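Local coordinates for protein alpha-glucosidase (Pseudoalteromonas sp. K8, PDB 5HQA) that hydrolyses alpha-glucosides as a chloride-activated glycoside hydrolase of family 97, and binds a calcium ion beside the acarbose held in its sugar pocket, at residues A[15-21]-A[49-54]; A[152-156]-A[455-461]; A[360-364]-A[396-400]; A[570-574]-A[583-587]. All coordinates share one frame; numbering follows the deposited sequence.

How the contacts relate
The four contacts sample the N-terminal beta domain, the barrel-type catalytic domain and the C-terminal beta domain. Contact 2 contributes to the sugar pocket and supplies three of the four protein ligands of the calcium ion, which lies with the acarbose-derived AC1 unit between loops from the first two domains. Contact 3, nested along the chain inside the stretch contact 2 closes, is its closest companion, with nearest atoms about 7 Å apart; Gly361 CA lies about 11 Å from AC1's nearest atom. Between nearest atoms, contact 4 comes within about 14 Å of contact 2 and contact 1, the remote one, within about 26 Å. Contacts 3 and 4 lie on opposite sides of the chain's centre.

Contact 1 (A[15-21]-A[49-54]); sequences SDEQSTP and SNSFKI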
loop_
_atom_site.group_PDB
_atom_site.type_symbol
_atom_site.label_atom_id
_atom_site.label_comp_id
_atom_site.label_asym_id
_atom_site.label_seq_id
_atom_site.Cartn_x
_atom_site.Cartn_y
_atom_site.Cartn_z
ATOM N N SER A 15 -9.196 12.228 28.724
ATOM C CA SER A 15 -9.202 13.170 29.828
ATOM C C SER A 15 -9.735 14.522 29.365
ATOM O O SER A 15 -9.730 14.843 28.174
ATOM C CB SER A 15 -7.784 13.310 30.402
ATOM O OG SER A 15 -7.754 14.267 31.442
ATOM N N ASP A 16 -10.209 15.322 30.327
ATOM C CA ASP A 16 -10.575 16.705 30.037
ATOM C C ASP A 16 -9.919 17.675 31.010
ATOM O O ASP A 16 -10.369 18.820 31.135
ATOM C CB ASP A 16 -12.097 16.898 30.035
ATOM C CG ASP A 16 -12.750 16.564 31.376
ATOM O OD1 ASP A 16 -12.041 16.397 32.397
ATOM O OD2 ASP A 16 -13.999 16.470 31.406
ATOM N N GLU A 17 -8.861 17.239 31.698
ATOM C CA GLU A 17 -8.213 18.079 32.696
ATOM C C GLU A 17 -7.207 19.038 32.073
ATOM O O GLU A 17 -6.959 20.119 32.624
ATOM C CB GLU A 17 -7.549 17.187 33.741
ATOM C CG GLU A 17 -8.556 16.305 34.456
ATOM C CD GLU A 17 -7.919 15.385 35.479
ATOM O OE1 GLU A 17 -6.669 15.360 35.562
ATOM O OE2 GLU A 17 -8.670 14.687 36.199
ATOM N N GLN A 18 -6.628 18.663 30.937
ATOM C CA GLN A 18 -5.711 19.528 30.209
ATOM C C GLN A 18 -6.495 20.671 29.563
ATOM O O GLN A 18 -7.729 20.737 29.635
ATOM C CB GLN A 18 -4.934 18.723 29.163
ATOM C CG GLN A 18 -4.378 17.395 29.680
ATOM C CD GLN A 18 -3.482 17.572 30.901
ATOM O OE1 GLN A 18 -2.555 18.390 30.895
ATOM N NE2 GLN A 18 -3.760 16.813 31.962
ATOM N N SER A 19 -5.762 21.587 28.916
ATOM C CA SER A 19 -6.417 22.730 28.289
ATOM C C SER A 19 -7.511 22.261 27.343
ATOM O O SER A 19 -8.629 22.795 27.353
ATOM C CB SER A 19 -5.391 23.597 27.557
ATOM O OG SER A 19 -4.482 22.806 26.813
ATOM N N THR A 20 -7.214 21.249 26.535
ATOM C CA THR A 20 -8.194 20.615 25.675
ATOM C C THR A 20 -8.506 19.212 26.184
ATOM O O THR A 20 -7.854 18.699 27.102
ATOM C CB THR A 20 -7.713 20.558 24.196
ATOM O OG1 THR A 20 -6.737 19.527 23.993
ATOM C CG2 THR A 20 -7.134 21.904 23.721
ATOM N N PRO A 21 -9.550 18.591 25.650
ATOM C CA PRO A 21 -9.644 17.132 25.702
ATOM C C PRO A 21 -8.328 16.506 25.251
ATOM O O PRO A 21 -7.610 17.062 24.420
ATOM C CB PRO A 21 -10.769 16.830 24.712
ATOM C CG PRO A 21 -11.657 18.028 24.812
ATOM C CD PRO A 21 -10.796 19.211 25.162
ATOM N N SER A 49 -11.723 23.513 20.911
ATOM C CA SER A 49 -10.422 23.344 21.548
ATOM C C SER A 49 -10.566 23.282 23.065
ATOM O O SER A 49 -10.925 22.236 23.612
ATOM C CB SER A 49 -9.465 24.466 21.124
ATOM O OG SER A 49 -9.989 25.747 21.427
ATOM N N ASN A 50 -10.300 24.384 23.755
ATOM C CA ASN A 50 -10.315 24.342 25.209
ATOM C C ASN A 50 -11.743 24.420 25.758
ATOM O O ASN A 50 -12.699 24.757 25.054
ATOM C CB ASN A 50 -9.453 25.468 25.776
ATOM C CG ASN A 50 -9.700 26.774 25.085
ATOM O OD1 ASN A 50 -8.958 27.158 24.176
ATOM N ND2 ASN A 50 -10.762 27.464 25.489
ATOM N N SER A 51 -11.876 24.080 27.042
ATOM C CA SER A 51 -13.099 24.211 27.834
ATOM C C SER A 51 -14.166 23.176 27.489
ATOM O O SER A 51 -15.312 23.306 27.944
ATOM C CB SER A 51 -13.709 25.612 27.719
ATOM O OG SER A 51 -12.727 26.605 27.956
ATOM N N PHE A 52 -13.835 22.158 26.702
ATOM C CA PHE A 52 -14.737 21.033 26.503
ATOM C C PHE A 52 -14.566 20.039 27.647
ATOM O O PHE A 52 -13.435 19.694 28.011
ATOM C CB PHE A 52 -14.457 20.360 25.157
ATOM C CG PHE A 52 -15.084 21.065 23.987
ATOM C CD1 PHE A 52 -14.503 22.208 23.453
ATOM C CD2 PHE A 52 -16.262 20.590 23.423
ATOM C CE1 PHE A 52 -15.087 22.866 22.378
ATOM C CE2 PHE A 52 -16.847 21.236 22.344
ATOM C CZ PHE A 52 -16.261 22.382 21.823
ATOM N N LYS A 53 -15.685 19.585 28.217
ATOM C CA LYS A 53 -15.672 18.634 29.319
ATOM C C LYS A 53 -16.395 17.353 28.914
ATOM O O LYS A 53 -17.335 17.381 28.115
ATOM C CB LYS A 53 -16.332 19.225 30.585
ATOM C CG LYS A 53 -15.672 20.507 31.113
ATOM C CD LYS A 53 -14.230 20.252 31.521
ATOM C CE LYS A 53 -13.487 21.545 31.825
ATOM N NZ LYS A 53 -12.009 21.318 31.865
ATOM N N ILE A 54 -15.950 16.229 29.483
ATOM C CA ILE A 54 -16.611 14.948 29.245
ATOM C C ILE A 54 -17.952 14.930 29.965
ATOM O O ILE A 54 -18.027 15.169 31.177
ATOM C CB ILE A 54 -15.730 13.781 29.716
ATOM C CG1 ILE A 54 -14.418 13.731 28.922
ATOM C CG2 ILE A 54 -16.496 12.450 29.590
ATOM C CD1 ILE A 54 -13.357 12.827 29.549
HETATM O O HOH W 1 -15.864 15.446 33.220
HETATM O O HOH W 2 -11.962 18.954 33.884
HETATM O O HOH W 3 -10.900 21.086 28.483
HETATM O O HOH W 4 -9.875 23.894 29.278
#
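Asp16 holds Ile54 through a short, nearly straight bond, in which Ile54 N donates to Asp16 OD2 at 2.7 Å (167° at the hydrogen) on the anti lone pair. Water 1 donates to that same OD2 and to Ile54 O, doubling the link. Lys53, bent at chi2 (-62°), curls back so that NZ reaches Asp16 O at 3.1 Å, while water 2 joins NZ to Asp16 OD1. With an alanine in place of Asp16, Ile54 N would probably lack its acceptor, and waters 1 and 2 their carboxylate partner. Within 15-21, Ser15 OG accepts from Glu17 N in an ST turn, where the chain leaves strand 10-15; strand 53-67 is an edge of the other large sheet of the N-terminal domain, so the contact ties one sheet to the other. Further along, Ser19 O receives a CA-H contact from Asn50 CA at 3.1 Å. Pro21 CG packs on Phe52 CB at 3.7 Å, and the Phe52 ring leads away from 15-21 to meet Tyr97 and Phe48.

Contact 2 (A[152-156]-A[455-461]); sequences RYEYV and EGARGQE. With CA (calcium ion), chain C; AC1 (4,6-dideoxy-4-{[(1S,4R,5S,6S)-4,5,6-trihydroxy-3-(hydroxymethyl)cyclohex-2-en-1-yl]amino}-alpha-D-glucopyranose), chain B.
Glu154 and Glu455 meet over calcium: both OE1 atoms bind the ion, their carboxylate planes 64° apart. Glu154 reaches there extended beyond CG (chi2 176°), with OE1 on the metal at 2.4 Å and OE2 held by Arg152 NH2 in a 2.6 Å salt bridge. Glu461 sets CG between its backbone N and carbonyl carbon (chi1 58°), which brings OE2 to calcium at 2.3 Å. AC1 O3, N4A and O2B and Glu437 complete the site. Arg458 lies along the 154-156 backbone, its CG 3.5 Å from Glu154 C, then bends at chi3, so that Val156 CG1 sits over one guanidinium face, toward its rim, 3.5 Å from NE. Water 5 bridges Arg458 NH1 to Glu154 O, while Asn470 and Pro468 take NE and NH2. Replacing Arg458 by an alanine removes the guanidinium, which would probably leave Val156 CG1 without its flat partner and Asn470 without its donor. Segment 455-461 runs from barrel strand 451-454 to helix 462-465, facing the loop between N-terminal-domain strands 141-144 and 158-161.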
loop_
_atom_site.group_PDB
_atom_site.type_symbol
_atom_site.label_atom_id
_atom_site.label_comp_id
_atom_site.label_asym_id
_atom_site.label_seq_id
_atom_site.Cartn_x
_atom_site.Cartn_y
_atom_site.Cartn_z
ATOM N N ARG A 152 6.380 13.086 -3.588
ATOM C CA ARG A 152 5.153 12.434 -3.063
ATOM C C ARG A 152 5.562 11.331 -2.087
ATOM O O ARG A 152 6.288 11.608 -1.118
ATOM C CB ARG A 152 4.289 11.965 -4.240
ATOM C CG ARG A 152 3.879 13.048 -5.264
ATOM C CD ARG A 152 3.218 12.391 -6.495
ATOM N NE ARG A 152 4.006 11.229 -6.874
ATOM C CZ ARG A 152 5.054 11.268 -7.677
ATOM N NH1 ARG A 152 5.417 12.403 -8.246
ATOM N NH2 ARG A 152 5.731 10.161 -7.921
ATOM N N TYR A 153 5.116 10.085 -2.279
ATOM C CA TYR A 153 5.502 8.984 -1.407
ATOM C C TYR A 153 6.760 8.273 -1.881
ATOM O O TYR A 153 7.224 7.349 -1.201
ATOM C CB TYR A 153 4.375 7.943 -1.302
ATOM C CG TYR A 153 3.041 8.451 -0.800
ATOM C CD1 TYR A 153 2.898 8.949 0.498
ATOM C CD2 TYR A 153 1.907 8.382 -1.608
ATOM C CE1 TYR A 153 1.655 9.398 0.967
ATOM C CE2 TYR A 153 0.669 8.821 -1.156
ATOM C CZ TYR A 153 0.551 9.329 0.130
ATOM O OH TYR A 153 -0.682 9.765 0.562
ATOM N N GLU A 154 7.311 8.656 -3.034
ATOM C CA GLU A 154 8.389 7.885 -3.657
ATOM C C GLU A 154 9.747 8.377 -3.150
ATOM O O GLU A 154 10.506 9.066 -3.838
ATOM C CB GLU A 154 8.276 7.953 -5.178
ATOM C CG GLU A 154 7.090 7.135 -5.716
ATOM C CD GLU A 154 6.889 7.273 -7.226
ATOM O OE1 GLU A 154 6.183 6.424 -7.817
ATOM O OE2 GLU A 154 7.428 8.234 -7.819
ATOM N N TYR A 155 10.047 7.991 -1.907
ATOM C CA TYR A 155 11.316 8.285 -1.252
ATOM C C TYR A 155 11.858 7.016 -0.614
ATOM O O TYR A 155 11.089 6.139 -0.212
ATOM C CB TYR A 155 11.150 9.346 -0.154
ATOM C CG TYR A 155 10.915 10.727 -0.694
ATOM C CD1 TYR A 155 11.990 11.551 -1.007
ATOM C CD2 TYR A 155 9.623 11.210 -0.906
ATOM C CE1 TYR A 155 11.790 12.833 -1.511
ATOM C CE2 TYR A 155 9.413 12.485 -1.413
ATOM C CZ TYR A 155 10.505 13.293 -1.714
ATOM O OH TYR A 155 10.325 14.562 -2.214
ATOM N N VAL A 156 13.180 6.924 -0.489
ATOM C CA VAL A 156 13.733 5.862 0.350
ATOM C C VAL A 156 13.590 6.272 1.811
ATOM O O VAL A 156 13.526 7.462 2.144
ATOM C CB VAL A 156 15.199 5.548 -0.016
ATOM C CG1 VAL A 156 15.305 5.123 -1.483
ATOM C CG2 VAL A 156 16.107 6.739 0.281
ATOM N N GLU A 455 0.603 1.857 -5.998
ATOM C CA GLU A 455 2.039 2.016 -5.806
ATOM C C GLU A 455 2.272 2.834 -4.531
ATOM O O GLU A 455 2.221 2.277 -3.428
ATOM C CB GLU A 455 2.669 2.651 -7.048
ATOM C CG GLU A 455 4.178 2.557 -7.091
ATOM C CD GLU A 455 4.741 3.132 -8.382
ATOM O OE1 GLU A 455 4.494 4.326 -8.669
ATOM O OE2 GLU A 455 5.412 2.380 -9.120
ATOM N N GLY A 456 2.507 4.138 -4.643
ATOM C CA GLY A 456 2.593 4.950 -3.425
ATOM C C GLY A 456 3.815 4.689 -2.564
ATOM O O GLY A 456 3.733 4.745 -1.322
ATOM N N ALA A 457 4.951 4.416 -3.204
ATOM C CA ALA A 457 6.254 4.111 -2.628
ATOM C C ALA A 457 7.179 3.856 -3.808
ATOM O O ALA A 457 6.717 3.654 -4.937
ATOM C CB ALA A 457 6.217 2.884 -1.698
ATOM N N ARG A 458 8.482 3.861 -3.547
ATOM C CA ARG A 458 9.431 3.492 -4.592
ATOM C C ARG A 458 9.357 1.990 -4.855
ATOM O O ARG A 458 9.634 1.181 -3.962
ATOM C CB ARG A 458 10.843 3.897 -4.188
ATOM C CG ARG A 458 11.102 5.391 -4.336
ATOM C CD ARG A 458 12.489 5.776 -3.817
ATOM N NE ARG A 458 13.572 5.057 -4.494
ATOM C CZ ARG A 458 14.635 5.635 -5.051
ATOM N NH1 ARG A 458 14.776 6.959 -5.035
ATOM N NH2 ARG A 458 15.569 4.883 -5.623
ATOM N N GLY A 459 8.983 1.618 -6.080
ATOM C CA GLY A 459 8.997 0.245 -6.518
ATOM C C GLY A 459 10.146 -0.057 -7.463
ATOM O O GLY A 459 11.156 0.658 -7.518
ATOM N N GLN A 460 9.978 -1.139 -8.235
ATOM C CA GLN A 460 11.032 -1.631 -9.123
ATOM C C GLN A 460 11.483 -0.586 -10.136
ATOM O O GLN A 460 12.649 -0.595 -10.558
ATOM C CB GLN A 460 10.530 -2.872 -9.860
ATOM C CG GLN A 460 11.605 -3.670 -10.576
ATOM C CD GLN A 460 12.344 -4.595 -9.625
ATOM O OE1 GLN A 460 13.414 -4.253 -9.111
ATOM N NE2 GLN A 460 11.771 -5.776 -9.382
ATOM N N GLU A 461 10.581 0.303 -10.565
ATOM C CA GLU A 461 10.936 1.257 -11.616
ATOM C C GLU A 461 12.134 2.115 -11.224
ATOM O O GLU A 461 12.937 2.483 -12.087
ATOM C CB GLU A 461 9.741 2.150 -11.948
ATOM C CG GLU A 461 9.211 2.932 -10.745
ATOM C CD GLU A 461 8.141 3.936 -11.129
ATOM O OE1 GLU A 461 7.947 4.146 -12.345
ATOM O OE2 GLU A 461 7.502 4.524 -10.224
HETATM CA CA CA C . 5.570 5.780 -10.085
HETATM C C1 AC1 B . 8.524 10.133 -12.523
HETATM O O2 AC1 B . 8.078 10.265 -10.174
HETATM C C2 AC1 B . 7.562 9.744 -11.410
HETATM C C4A AC1 B . 4.592 3.986 -15.362
HETATM C C3 AC1 B . 7.365 8.253 -11.342
HETATM O O3 AC1 B . 6.511 7.911 -10.236
HETATM C C4 AC1 B . 6.814 7.750 -12.649
HETATM N N4A AC1 B . 6.314 6.340 -12.583
HETATM C C5 AC1 B . 8.030 7.892 -13.551
HETATM O O5 AC1 B . 8.267 9.344 -13.773
HETATM C C6 AC1 B . 7.911 7.218 -14.882
HETATM C C1B AC1 B . 4.939 6.128 -13.164
HETATM C C2B AC1 B . 4.470 4.541 -12.948
HETATM O O2B AC1 B . 4.684 4.211 -11.576
HETATM C C3B AC1 B . 5.129 3.685 -13.848
HETATM O O3B AC1 B . 4.892 2.281 -13.576
HETATM O O4 AC1 B . 5.334 3.232 -16.300
HETATM C C5B AC1 B . 4.652 5.385 -15.715
HETATM C C7B AC1 B . 4.809 6.493 -14.534
HETATM C C6B AC1 B . 3.981 5.804 -17.034
HETATM O O6B AC1 B . 2.602 5.763 -16.839
HETATM O O HOH W 5 13.183 9.354 -4.331
HETATM O O HOH W 6 9.262 4.199 -0.827
#

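Contact 3 (A[360-364]-A[396-400]); sequences SGNVS and IKRID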
loop_
_atom_site.group_PDB
_atom_site.type_symbol
_atom_site.label_atom_id
_atom_site.label_comp_id
_atom_site.label_asym_id
_atom_site.label_seq_id
_atom_site.Cartn_x
_atom_site.Cartn_y
_atom_site.Cartn_z
ATOM N N SER A 360 -0.618 12.246 -16.338
ATOM C CA SER A 360 0.428 13.248 -16.108
ATOM C C SER A 360 -0.094 14.405 -15.258
ATOM O O SER A 360 0.241 15.571 -15.477
ATOM C CB SER A 360 1.017 13.761 -17.421
ATOM O OG SER A 360 1.845 12.772 -17.999
ATOM N N GLY A 361 -0.940 14.077 -14.286
ATOM C CA GLY A 361 -1.386 15.037 -13.311
ATOM C C GLY A 361 -2.617 15.839 -13.679
ATOM O O GLY A 361 -3.168 16.517 -12.804
ATOM N N ASN A 362 -3.074 15.800 -14.932
ATOM C CA ASN A 362 -4.236 16.604 -15.307
ATOM C C ASN A 362 -5.482 15.756 -15.100
ATOM O O ASN A 362 -5.884 14.989 -15.982
ATOM C CB ASN A 362 -4.136 17.110 -16.739
ATOM C CG ASN A 362 -5.305 18.017 -17.112
ATOM O OD1 ASN A 362 -6.400 17.919 -16.541
ATOM N ND2 ASN A 362 -5.077 18.906 -18.075
ATOM N N VAL A 363 -6.124 15.925 -13.943
ATOM C CA VAL A 363 -7.248 15.058 -13.615
ATOM C C VAL A 363 -8.543 15.527 -14.261
ATOM O O VAL A 363 -9.485 14.733 -14.375
ATOM C CB VAL A 363 -7.406 14.924 -12.088
ATOM C CG1 VAL A 363 -6.159 14.246 -11.505
ATOM C CG2 VAL A 363 -7.630 16.291 -11.439
ATOM N N SER A 364 -8.619 16.782 -14.703
ATOM C CA SER A 364 -9.838 17.238 -15.360
ATOM C C SER A 364 -9.932 16.697 -16.777
ATOM O O SER A 364 -11.019 16.326 -17.229
ATOM C CB SER A 364 -9.896 18.764 -15.365
ATOM O OG SER A 364 -10.012 19.255 -14.039
ATOM N N ILE A 396 -0.911 18.408 -8.957
ATOM C CA ILE A 396 -2.123 17.983 -9.644
ATOM C C ILE A 396 -2.744 19.211 -10.302
ATOM O O ILE A 396 -2.823 20.284 -9.696
ATOM C CB ILE A 396 -3.105 17.329 -8.654
ATOM C CG1 ILE A 396 -2.587 15.965 -8.176
ATOM C CG2 ILE A 396 -4.509 17.209 -9.276
ATOM C CD1 ILE A 396 -2.620 14.880 -9.251
ATOM N N LYS A 397 -3.181 19.067 -11.547
ATOM C CA LYS A 397 -3.847 20.148 -12.261
ATOM C C LYS A 397 -5.330 19.826 -12.393
ATOM O O LYS A 397 -5.696 18.762 -12.912
ATOM C CB LYS A 397 -3.225 20.355 -13.639
ATOM C CG LYS A 397 -3.904 21.440 -14.469
ATOM C CD LYS A 397 -3.233 21.544 -15.837
ATOM C CE LYS A 397 -3.941 22.527 -16.729
ATOM N NZ LYS A 397 -3.207 22.712 -18.008
ATOM N N ARG A 398 -6.180 20.738 -11.919
ATOM C CA ARG A 398 -7.611 20.677 -12.193
ATOM C C ARG A 398 -8.057 21.999 -12.798
ATOM O O ARG A 398 -7.412 23.036 -12.627
ATOM C CB ARG A 398 -8.432 20.374 -10.934
ATOM C CG ARG A 398 -8.452 21.512 -9.931
ATOM C CD ARG A 398 -9.251 21.149 -8.687
ATOM N NE ARG A 398 -9.261 22.250 -7.729
ATOM C CZ ARG A 398 -10.262 23.116 -7.599
ATOM N NH1 ARG A 398 -10.177 24.089 -6.702
ATOM N NH2 ARG A 398 -11.347 23.002 -8.359
ATOM N N ILE A 399 -9.166 21.944 -13.530
ATOM C CA ILE A 399 -9.810 23.127 -14.085
ATOM C C ILE A 399 -11.073 23.359 -13.273
ATOM O O ILE A 399 -11.932 22.471 -13.197
ATOM C CB ILE A 399 -10.135 22.950 -15.575
ATOM C CG1 ILE A 399 -8.883 22.555 -16.357
ATOM C CG2 ILE A 399 -10.724 24.225 -16.132
ATOM C CD1 ILE A 399 -7.796 23.604 -16.346
ATOM N N ASP A 400 -11.198 24.538 -12.664
ATOM C CA ASP A 400 -12.351 24.760 -11.801
ATOM C C ASP A 400 -13.575 25.151 -12.631
ATOM O O ASP A 400 -13.524 25.234 -13.862
ATOM C CB ASP A 400 -12.025 25.773 -10.694
ATOM C CG ASP A 400 -11.932 27.234 -11.168
ATOM O OD1 ASP A 400 -12.321 27.601 -12.303
ATOM O OD2 ASP A 400 -11.465 28.044 -10.336
#
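Lys397 and Asn362 share a single beta bridge, from which the lysine side chain sets out. Its CB lies 3.9 Å from Gly361 O. With CG trans to the backbone N (chi1 178°) and every later torsion also extended, the chain runs straight past the Asn362 amide: CD passes 3.9 Å from Asn362 ND2 and CE stays beside the same nitrogen. At the tip, NZ forms a salt bridge with Asp326, whose OD1 also accepts from Asn362 ND2, so one carboxylate holds the ends of both side chains.

The backbones are joined by Lys397 N, which hydrogen-bonds to Gly361 O at 2.8 Å, and by Val363 N bonding to Lys397 O at 3.0 Å. Ser364 supplies a third tie: its OG accepts from Ile399 N at 2.9 Å, with 169° at the hydrogen. On the side away from the Lys397 side chain, Val363 CG2 packs on Ile396 CG2 at 3.9 Å.

Asn362 is the N-cap of helix 363-379, its OD1 accepting from Asn365 N. That helix follows barrel strand 352-358, which ends at the AC1-binding Glu358, and strand 396-399 pairs with 405-408 in a hairpin of the next strand-to-helix connection: an elaborated loop on the catalytic side of a TIM-barrel-type domain.

Contact 4 (A[570-574]-A[583-587]); sequences FARKE and NDWYL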
loop_
_atom_site.group_PDB
_atom_site.type_symbol
_atom_site.label_atom_id
_atom_site.label_comp_id
_atom_site.label_asym_id
_atom_site.label_seq_id
_atom_site.Cartn_x
_atom_site.Cartn_y
_atom_site.Cartn_z
ATOM N N PHE A 570 8.172 -14.115 5.643
ATOM C CA PHE A 570 6.732 -14.328 5.537
ATOM C C PHE A 570 6.459 -15.778 5.183
ATOM O O PHE A 570 7.163 -16.358 4.355
ATOM C CB PHE A 570 6.115 -13.452 4.445
ATOM C CG PHE A 570 5.290 -12.303 4.953
ATOM C CD1 PHE A 570 4.008 -12.516 5.437
ATOM C CD2 PHE A 570 5.775 -11.005 4.887
ATOM C CE1 PHE A 570 3.225 -11.446 5.884
ATOM C CE2 PHE A 570 5.002 -9.937 5.324
ATOM C CZ PHE A 570 3.727 -10.162 5.815
ATOM N N ALA A 571 5.439 -16.361 5.813
ATOM C CA ALA A 571 4.841 -17.613 5.369
ATOM C C ALA A 571 3.368 -17.359 5.063
ATOM O O ALA A 571 2.675 -16.696 5.847
ATOM C CB ALA A 571 4.995 -18.708 6.429
ATOM N N ARG A 572 2.893 -17.858 3.918
ATOM C CA ARG A 572 1.502 -17.658 3.526
ATOM C C ARG A 572 0.937 -18.946 2.940
ATOM O O ARG A 572 1.634 -19.671 2.224
ATOM C CB ARG A 572 1.349 -16.520 2.502
ATOM C CG ARG A 572 2.017 -15.210 2.880
ATOM C CD ARG A 572 1.722 -14.154 1.829
ATOM N NE ARG A 572 2.589 -12.978 1.922
ATOM C CZ ARG A 572 2.224 -11.805 2.436
ATOM N NH1 ARG A 572 1.001 -11.640 2.933
ATOM N NH2 ARG A 572 3.085 -10.787 2.447
ATOM N N LYS A 573 -0.330 -19.216 3.235
ATOM C CA LYS A 573 -1.014 -20.401 2.734
ATOM C C LYS A 573 -1.959 -19.989 1.615
ATOM O O LYS A 573 -2.758 -19.065 1.787
ATOM C CB LYS A 573 -1.793 -21.107 3.848
ATOM C CG LYS A 573 -2.196 -22.527 3.477
ATOM C CD LYS A 573 -3.027 -23.196 4.585
ATOM C CE LYS A 573 -3.321 -24.649 4.224
ATOM N NZ LYS A 573 -4.137 -25.337 5.263
ATOM N N GLU A 574 -1.872 -20.677 0.476
ATOM C CA GLU A 574 -2.628 -20.255 -0.693
ATOM C C GLU A 574 -4.123 -20.404 -0.451
ATOM O O GLU A 574 -4.573 -21.332 0.226
ATOM C CB GLU A 574 -2.220 -21.071 -1.915
ATOM C CG GLU A 574 -2.644 -22.503 -1.829
ATOM C CD GLU A 574 -2.056 -23.349 -2.934
ATOM O OE1 GLU A 574 -1.242 -22.811 -3.721
ATOM O OE2 GLU A 574 -2.401 -24.546 -3.002
ATOM N N ASN A 583 -3.852 -26.101 -0.499
ATOM C CA ASN A 583 -3.046 -26.898 0.415
ATOM C C ASN A 583 -1.588 -26.466 0.511
ATOM O O ASN A 583 -0.925 -26.835 1.486
ATOM C CB ASN A 583 -3.092 -28.373 0.011
ATOM C CG ASN A 583 -4.489 -28.934 0.050
ATOM O OD1 ASN A 583 -4.910 -29.635 -0.870
ATOM N ND2 ASN A 583 -5.223 -28.618 1.107
ATOM N N ASP A 584 -1.065 -25.708 -0.456
ATOM C CA ASP A 584 0.350 -25.351 -0.439
ATOM C C ASP A 584 0.613 -24.118 0.422
ATOM O O ASP A 584 -0.189 -23.178 0.461
ATOM C CB ASP A 584 0.864 -25.086 -1.852
ATOM C CG ASP A 584 0.971 -26.339 -2.679
ATOM O OD1 ASP A 584 1.454 -26.233 -3.828
ATOM O OD2 ASP A 584 0.580 -27.425 -2.185
ATOM N N TRP A 585 1.757 -24.132 1.103
ATOM C CA TRP A 585 2.316 -22.973 1.783
ATOM C C TRP A 585 3.473 -22.413 0.969
ATOM O O TRP A 585 4.113 -23.121 0.189
ATOM C CB TRP A 585 2.821 -23.332 3.181
ATOM C CG TRP A 585 1.759 -23.491 4.222
ATOM C CD1 TRP A 585 1.034 -24.617 4.502
ATOM C CD2 TRP A 585 1.334 -22.495 5.156
ATOM N NE1 TRP A 585 0.172 -24.378 5.550
ATOM C CE2 TRP A 585 0.337 -23.082 5.968
ATOM C CE3 TRP A 585 1.696 -21.159 5.382
ATOM C CZ2 TRP A 585 -0.304 -22.379 6.985
ATOM C CZ3 TRP A 585 1.052 -20.459 6.392
ATOM C CH2 TRP A 585 0.063 -21.075 7.180
ATOM N N TYR A 586 3.744 -21.128 1.174
ATOM C CA TYR A 586 4.854 -20.451 0.523
ATOM C C TYR A 586 5.607 -19.629 1.554
ATOM O O TYR A 586 5.021 -19.152 2.525
ATOM C CB TYR A 586 4.362 -19.549 -0.607
ATOM C CG TYR A 586 3.965 -20.329 -1.834
ATOM C CD1 TYR A 586 2.749 -21.008 -1.891
ATOM C CD2 TYR A 586 4.818 -20.402 -2.929
ATOM C CE1 TYR A 586 2.396 -21.744 -3.014
ATOM C CE2 TYR A 586 4.472 -21.122 -4.054
ATOM C CZ TYR A 586 3.266 -21.791 -4.090
ATOM O OH TYR A 586 2.931 -22.501 -5.215
ATOM N N LEU A 587 6.909 -19.467 1.345
ATOM C CA LEU A 587 7.709 -18.636 2.229
ATOM C C LEU A 587 8.574 -17.699 1.397
ATOM O O LEU A 587 9.097 -18.088 0.347
ATOM C CB LEU A 587 8.588 -19.497 3.160
ATOM C CG LEU A 587 9.522 -18.763 4.128
ATOM C CD1 LEU A 587 9.684 -19.555 5.416
ATOM C CD2 LEU A 587 10.889 -18.490 3.490
HETATM O O HOH W 7 0.744 -23.996 -5.189
#
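Water 7 is gripped by three side chains, donating to Glu574 OE1 and Asp584 OD1 (both 2.7 Å) and accepting from Tyr586 OH at 2.6 Å, where it lies in the plane of the ring. The Glu574 and Asp584 side chains run side by side, pointing the same way, their carboxylate planes 17° apart; shared water, the Tyr586 hydroxyl and the salt bridge of Asp584 to Arg657 probably ease the repulsion of these like charges. Glu574 CG sits between its backbone N and carbonyl carbon (chi1 69°), which folds the chain back over 583-584 so that OE2 accepts from Asp584 N, met from above the carboxylate plane.

Backbone bonds run on from there. Glu574 N bonds to Asp584 O at 3.0 Å, and Arg572 and Tyr586 form a hydrogen-bonded antiparallel pair, with Tyr586 N to Arg572 O at 2.8 Å.

On the face opposite Arg572 and Tyr586, Lys573 lies across Trp585. Its CB sits 3.5 Å from the centroid of the six-membered ring, a CH-pi contact only 6° off the normal, and the extended chain carries CD over Trp585 NE1. Asp606 then takes both polar ends, Lys573 NZ by a salt bridge and Trp585 NE1 by a hydrogen bond.

Strands 567-574 and 585-591 thus form a beta hairpin in the six-stranded antiparallel sheet of the C-terminal domain.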